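Local coordinates for protein DNMT2 (Spodoptera frugiperda, PDB 4H0N) that probably methylates cytosine 38 in the anticodon loop of aspartate tRNA, and also cytosines in DNA at carbon 5, with S-adenosylmethionine as methyl donor, at residues Ile35-Phe47 with Tyr300-Leu314. The protein carries 3 engineered substitutions. Sequence-based numbering, arbitrary orientation.
Sequences INTVANSVYKHNF and YNLPTNISMKQCYRL. With SAH (S-adenosyl-L-homocysteine), chain E.
Asn46, in the last turn of helix 37-46, lies with its amide over one face of the Tyr300 ring and binds the backbone of Asn301 through both ends of that amide. Its OD1 accepts from Asn301 N at 3.1 Å, while ND2 donates to Asn301 O at 2.9 Å, an acceptor close to the amide plane, and also to Val42 O one turn back. The same ND2 sits 3.4 Å from Tyr300 CZ, toward the rim of the ring. With CG anti to its carbonyl carbon (chi1 -71°), Asn46 turns back along its helix, which brings Val42 O within range. An alanine here would probably leave the backbone N and O of Asn301 without these partners and strip the amide from that face of the Tyr300 ring. Tyr300 OH is held elsewhere, by Ile13 O beside the cofactor.

The tight part follows at Val42. Its CG1 touches Tyr300 OH and Leu302 CD2, and its CG2 meets Leu314 CD1 at 3.6 Å. Leu314 forks over this face of the helix, CD1 also reaching Val38 CG1 and CD2 resting on Ala39 CB at 3.6 Å. The axes of helices 37-46 and 308-314 run nearly at right angles (-84°), 10.9 Å apart at their closest.

The solvent side is looser. Pro303 CG lies over a face of the exposed His45 imidazole, a CH-pi contact, 4.1 Å from the ring centroid. At the far end Arg313 NH2 makes a weak 3.3 Å bond, guanidinium edge first, to Asn36 OD1, which also caps the helix by accepting from Ala39 N. Asn36 CB and Ile35 border bound S-adenosylhomocysteine, Ile35 against its adenine. Beside this cofactor site of the Rossmann-like methyltransferase fold, alignment of the segments thus probably rests mainly on the Asn46 amide and the Val42-Leu314 packing, less on the weak Arg313 bond.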
# COMPACT_ATOMS: atom_id res chain seq x y z
N ILE A 35 8.37 10.66 -8.80
CA ILE A 35 9.40 11.68 -8.62
C ILE A 35 10.36 11.37 -7.49
O ILE A 35 11.24 12.18 -7.18
CB ILE A 35 8.79 13.07 -8.33
CG1 ILE A 35 7.96 13.03 -7.04
CG2 ILE A 35 7.96 13.55 -9.52
CD1 ILE A 35 7.36 14.36 -6.66
N ASN A 36 10.20 10.21 -6.85
CA ASN A 36 11.08 9.84 -5.74
C ASN A 36 12.26 8.98 -6.18
O ASN A 36 12.10 7.85 -6.61
CB ASN A 36 10.31 9.14 -4.63
CG ASN A 36 11.14 8.98 -3.37
OD1 ASN A 36 11.66 7.90 -3.09
ND2 ASN A 36 11.28 10.06 -2.62
N THR A 37 13.47 9.53 -6.04
CA THR A 37 14.68 8.89 -6.52
C THR A 37 15.00 7.57 -5.83
O THR A 37 15.53 6.65 -6.45
CB THR A 37 15.90 9.82 -6.40
OG1 THR A 37 15.71 10.72 -5.30
CG2 THR A 37 16.08 10.61 -7.68
N VAL A 38 14.71 7.47 -4.54
CA VAL A 38 14.98 6.23 -3.82
C VAL A 38 14.01 5.16 -4.28
O VAL A 38 14.42 4.05 -4.62
CB VAL A 38 14.86 6.41 -2.30
CG1 VAL A 38 14.95 5.06 -1.62
CG2 VAL A 38 15.95 7.35 -1.79
N ALA A 39 12.73 5.51 -4.30
CA ALA A 39 11.68 4.60 -4.75
C ALA A 39 11.94 4.12 -6.17
O ALA A 39 11.85 2.92 -6.46
CB ALA A 39 10.32 5.27 -4.64
N ASN A 40 12.27 5.06 -7.05
CA ASN A 40 12.61 4.74 -8.43
C ASN A 40 13.76 3.73 -8.51
O ASN A 40 13.75 2.83 -9.35
CB ASN A 40 12.98 6.00 -9.22
CG ASN A 40 11.80 6.93 -9.44
OD1 ASN A 40 10.64 6.52 -9.34
ND2 ASN A 40 12.08 8.19 -9.75
N SER A 41 14.75 3.89 -7.63
CA SER A 41 15.93 3.03 -7.64
C SER A 41 15.53 1.61 -7.27
O SER A 41 16.02 0.64 -7.84
CB SER A 41 16.99 3.54 -6.67
OG SER A 41 16.64 3.21 -5.33
N VAL A 42 14.63 1.50 -6.30
CA VAL A 42 14.09 0.21 -5.89
C VAL A 42 13.28 -0.39 -7.02
O VAL A 42 13.36 -1.59 -7.29
CB VAL A 42 13.20 0.38 -4.65
CG1 VAL A 42 12.47 -0.92 -4.34
CG2 VAL A 42 14.03 0.84 -3.47
N TYR A 43 12.49 0.45 -7.68
CA TYR A 43 11.68 0.01 -8.81
C TYR A 43 12.56 -0.51 -9.94
O TYR A 43 12.27 -1.54 -10.54
CB TYR A 43 10.77 1.14 -9.31
CG TYR A 43 9.75 0.71 -10.35
CD1 TYR A 43 8.41 0.55 -10.03
CD2 TYR A 43 10.14 0.46 -11.67
CE1 TYR A 43 7.48 0.15 -10.97
CE2 TYR A 43 9.22 0.06 -12.62
CZ TYR A 43 7.89 -0.10 -12.27
OH TYR A 43 6.97 -0.50 -13.22
N LYS A 44 13.64 0.22 -10.23
CA LYS A 44 14.53 -0.15 -11.33
C LYS A 44 15.24 -1.47 -11.04
O LYS A 44 15.60 -2.22 -11.94
CB LYS A 44 15.56 0.95 -11.58
CG LYS A 44 15.43 1.60 -12.95
CD LYS A 44 16.62 2.49 -13.30
CE LYS A 44 17.90 1.68 -13.49
NZ LYS A 44 18.66 1.48 -12.22
N HIS A 45 15.44 -1.74 -9.75
CA HIS A 45 16.15 -2.93 -9.33
C HIS A 45 15.34 -4.17 -9.68
O HIS A 45 15.89 -5.18 -10.10
CB HIS A 45 16.42 -2.87 -7.83
CG HIS A 45 17.07 -4.10 -7.29
ND1 HIS A 45 18.42 -4.36 -7.46
CD2 HIS A 45 16.57 -5.15 -6.60
CE1 HIS A 45 18.71 -5.52 -6.89
NE2 HIS A 45 17.61 -6.02 -6.36
N ASN A 46 14.03 -4.08 -9.50
CA ASN A 46 13.16 -5.23 -9.74
C ASN A 46 12.59 -5.29 -11.14
O ASN A 46 12.18 -6.35 -11.61
CB ASN A 46 12.04 -5.27 -8.71
CG ASN A 46 12.54 -5.63 -7.34
OD1 ASN A 46 12.82 -6.80 -7.06
ND2 ASN A 46 12.67 -4.64 -6.47
N PHE A 47 12.57 -4.14 -11.81
CA PHE A 47 12.09 -4.08 -13.19
C PHE A 47 13.04 -3.27 -14.08
O PHE A 47 12.68 -2.19 -14.54
CB PHE A 47 10.70 -3.45 -13.24
CG PHE A 47 9.76 -3.96 -12.18
CD1 PHE A 47 9.22 -5.24 -12.27
CD2 PHE A 47 9.41 -3.16 -11.10
CE1 PHE A 47 8.36 -5.71 -11.29
CE2 PHE A 47 8.55 -3.63 -10.12
CZ PHE A 47 8.02 -4.91 -10.22
N TYR A 300 10.89 -10.70 -5.78
CA TYR A 300 10.99 -9.28 -5.45
C TYR A 300 11.89 -9.09 -4.24
O TYR A 300 11.60 -9.60 -3.16
CB TYR A 300 9.61 -8.68 -5.17
CG TYR A 300 9.61 -7.18 -5.14
CD1 TYR A 300 9.19 -6.44 -6.24
CD2 TYR A 300 10.03 -6.48 -4.01
CE1 TYR A 300 9.18 -5.06 -6.23
CE2 TYR A 300 10.02 -5.09 -3.98
CZ TYR A 300 9.60 -4.39 -5.10
OH TYR A 300 9.58 -3.02 -5.09
N ASN A 301 12.98 -8.36 -4.44
CA ASN A 301 13.93 -8.10 -3.37
C ASN A 301 14.32 -6.63 -3.33
O ASN A 301 14.22 -5.93 -4.33
CB ASN A 301 15.17 -8.97 -3.54
CG ASN A 301 14.89 -10.44 -3.28
OD1 ASN A 301 14.03 -10.79 -2.46
ND2 ASN A 301 15.61 -11.31 -3.97
N LEU A 302 14.76 -6.18 -2.16
CA LEU A 302 15.19 -4.79 -2.00
C LEU A 302 16.70 -4.67 -2.13
O LEU A 302 17.44 -5.55 -1.72
CB LEU A 302 14.73 -4.24 -0.64
CG LEU A 302 13.23 -4.19 -0.34
CD1 LEU A 302 12.99 -3.52 1.01
CD2 LEU A 302 12.47 -3.47 -1.44
N PRO A 303 17.15 -3.56 -2.73
CA PRO A 303 18.59 -3.25 -2.79
C PRO A 303 19.19 -3.10 -1.40
O PRO A 303 18.60 -2.45 -0.53
CB PRO A 303 18.62 -1.91 -3.52
CG PRO A 303 17.37 -1.89 -4.34
CD PRO A 303 16.35 -2.59 -3.50
N THR A 304 20.36 -3.70 -1.18
CA THR A 304 21.07 -3.58 0.09
C THR A 304 21.72 -2.21 0.26
O THR A 304 22.29 -1.92 1.30
CB THR A 304 22.16 -4.66 0.23
OG1 THR A 304 22.80 -4.85 -1.04
CG2 THR A 304 21.55 -5.98 0.70
N ASN A 305 21.63 -1.38 -0.78
CA ASN A 305 22.23 -0.05 -0.72
C ASN A 305 21.33 0.98 -0.03
O ASN A 305 21.80 2.05 0.38
CB ASN A 305 22.69 0.42 -2.11
CG ASN A 305 21.80 1.50 -2.71
OD1 ASN A 305 21.88 2.67 -2.33
ND2 ASN A 305 20.98 1.12 -3.68
N ILE A 306 20.04 0.66 0.12
CA ILE A 306 19.14 1.55 0.86
C ILE A 306 18.98 1.09 2.31
O ILE A 306 18.99 -0.11 2.61
CB ILE A 306 17.77 1.74 0.14
CG1 ILE A 306 16.66 0.96 0.84
CG2 ILE A 306 17.89 1.37 -1.35
CD1 ILE A 306 16.04 -0.13 -0.00
N SER A 307 18.86 2.05 3.22
CA SER A 307 18.85 1.79 4.65
C SER A 307 17.53 1.20 5.13
O SER A 307 16.54 1.20 4.40
CB SER A 307 19.09 3.08 5.41
OG SER A 307 18.05 4.01 5.15
N MET A 308 17.53 0.73 6.37
CA MET A 308 16.32 0.19 6.99
C MET A 308 15.20 1.23 7.07
O MET A 308 14.04 0.91 6.80
CB MET A 308 16.63 -0.36 8.38
CG MET A 308 17.49 -1.60 8.37
SD MET A 308 16.85 -2.80 7.19
CE MET A 308 18.10 -4.07 7.27
N LYS A 309 15.55 2.45 7.45
CA LYS A 309 14.55 3.50 7.63
C LYS A 309 13.90 3.88 6.31
O LYS A 309 12.69 4.14 6.25
CB LYS A 309 15.16 4.72 8.33
CG LYS A 309 15.67 4.43 9.74
CD LYS A 309 14.55 4.10 10.71
CE LYS A 309 15.07 3.87 12.13
NZ LYS A 309 15.05 2.43 12.51
N GLN A 310 14.70 3.90 5.25
CA GLN A 310 14.21 4.10 3.91
C GLN A 310 13.29 2.98 3.50
O GLN A 310 12.27 3.21 2.88
CB GLN A 310 15.38 4.06 2.93
CG GLN A 310 15.65 5.32 2.13
CD GLN A 310 17.09 5.78 2.31
OE1 GLN A 310 17.51 6.76 1.71
NE2 GLN A 310 17.86 5.04 3.12
N CYS A 311 13.68 1.77 3.84
CA CYS A 311 12.93 0.55 3.52
C CYS A 311 11.51 0.60 4.08
O CYS A 311 10.53 0.38 3.36
CB CYS A 311 13.62 -0.68 4.11
SG CYS A 311 15.04 -1.31 3.18
N TYR A 312 11.42 0.90 5.37
CA TYR A 312 10.13 0.96 6.04
C TYR A 312 9.26 2.11 5.53
O TYR A 312 8.05 1.95 5.41
CB TYR A 312 10.32 1.00 7.57
CG TYR A 312 10.82 -0.32 8.11
CD1 TYR A 312 10.04 -1.46 8.00
CD2 TYR A 312 12.07 -0.44 8.71
CE1 TYR A 312 10.48 -2.68 8.48
CE2 TYR A 312 12.51 -1.66 9.19
CZ TYR A 312 11.71 -2.77 9.07
OH TYR A 312 12.12 -3.99 9.54
N ARG A 313 9.87 3.24 5.21
CA ARG A 313 9.13 4.34 4.60
C ARG A 313 8.51 3.91 3.25
O ARG A 313 7.32 4.11 3.02
CB ARG A 313 9.99 5.58 4.41
CG ARG A 313 9.21 6.76 3.87
CD ARG A 313 10.11 7.95 3.54
NE ARG A 313 11.00 7.67 2.41
CZ ARG A 313 10.63 7.70 1.13
NH1 ARG A 313 9.38 8.00 0.81
NH2 ARG A 313 11.50 7.43 0.18
N LEU A 314 9.33 3.31 2.39
CA LEU A 314 8.87 2.82 1.08
C LEU A 314 7.81 1.72 1.19
O LEU A 314 6.84 1.71 0.43
CB LEU A 314 10.05 2.29 0.26
CG LEU A 314 11.11 3.30 -0.19
CD1 LEU A 314 12.29 2.59 -0.84
CD2 LEU A 314 10.48 4.30 -1.14
N SAH E . 1.77 2.44 -4.88
CA SAH E . 3.19 2.80 -4.88
CB SAH E . 3.46 4.16 -4.23
CG SAH E . 2.28 4.94 -3.65
SD SAH E . 2.84 6.17 -2.43
C SAH E . 4.06 1.69 -4.26
O SAH E . 5.05 1.96 -3.58
OXT SAH E . 3.80 0.50 -4.44
C5' SAH E . 2.79 7.52 -3.63
C4' SAH E . 4.13 7.80 -4.33
O4' SAH E . 3.91 8.68 -5.41
C3' SAH E . 5.17 8.45 -3.43
O3' SAH E . 6.23 7.55 -3.19
C2' SAH E . 5.67 9.67 -4.20
O2' SAH E . 7.07 9.62 -4.37
C1' SAH E . 4.99 9.59 -5.55
N9 SAH E . 4.49 10.91 -6.00
C8 SAH E . 3.88 11.86 -5.23
N7 SAH E . 3.58 12.92 -6.01
C5 SAH E . 3.99 12.66 -7.27
C6 SAH E . 3.92 13.39 -8.45
N6 SAH E . 3.38 14.60 -8.47
N1 SAH E . 4.44 12.85 -9.62
C2 SAH E . 5.01 11.59 -9.60
N3 SAH E . 5.07 10.87 -8.43
C4 SAH E . 4.57 11.40 -7.28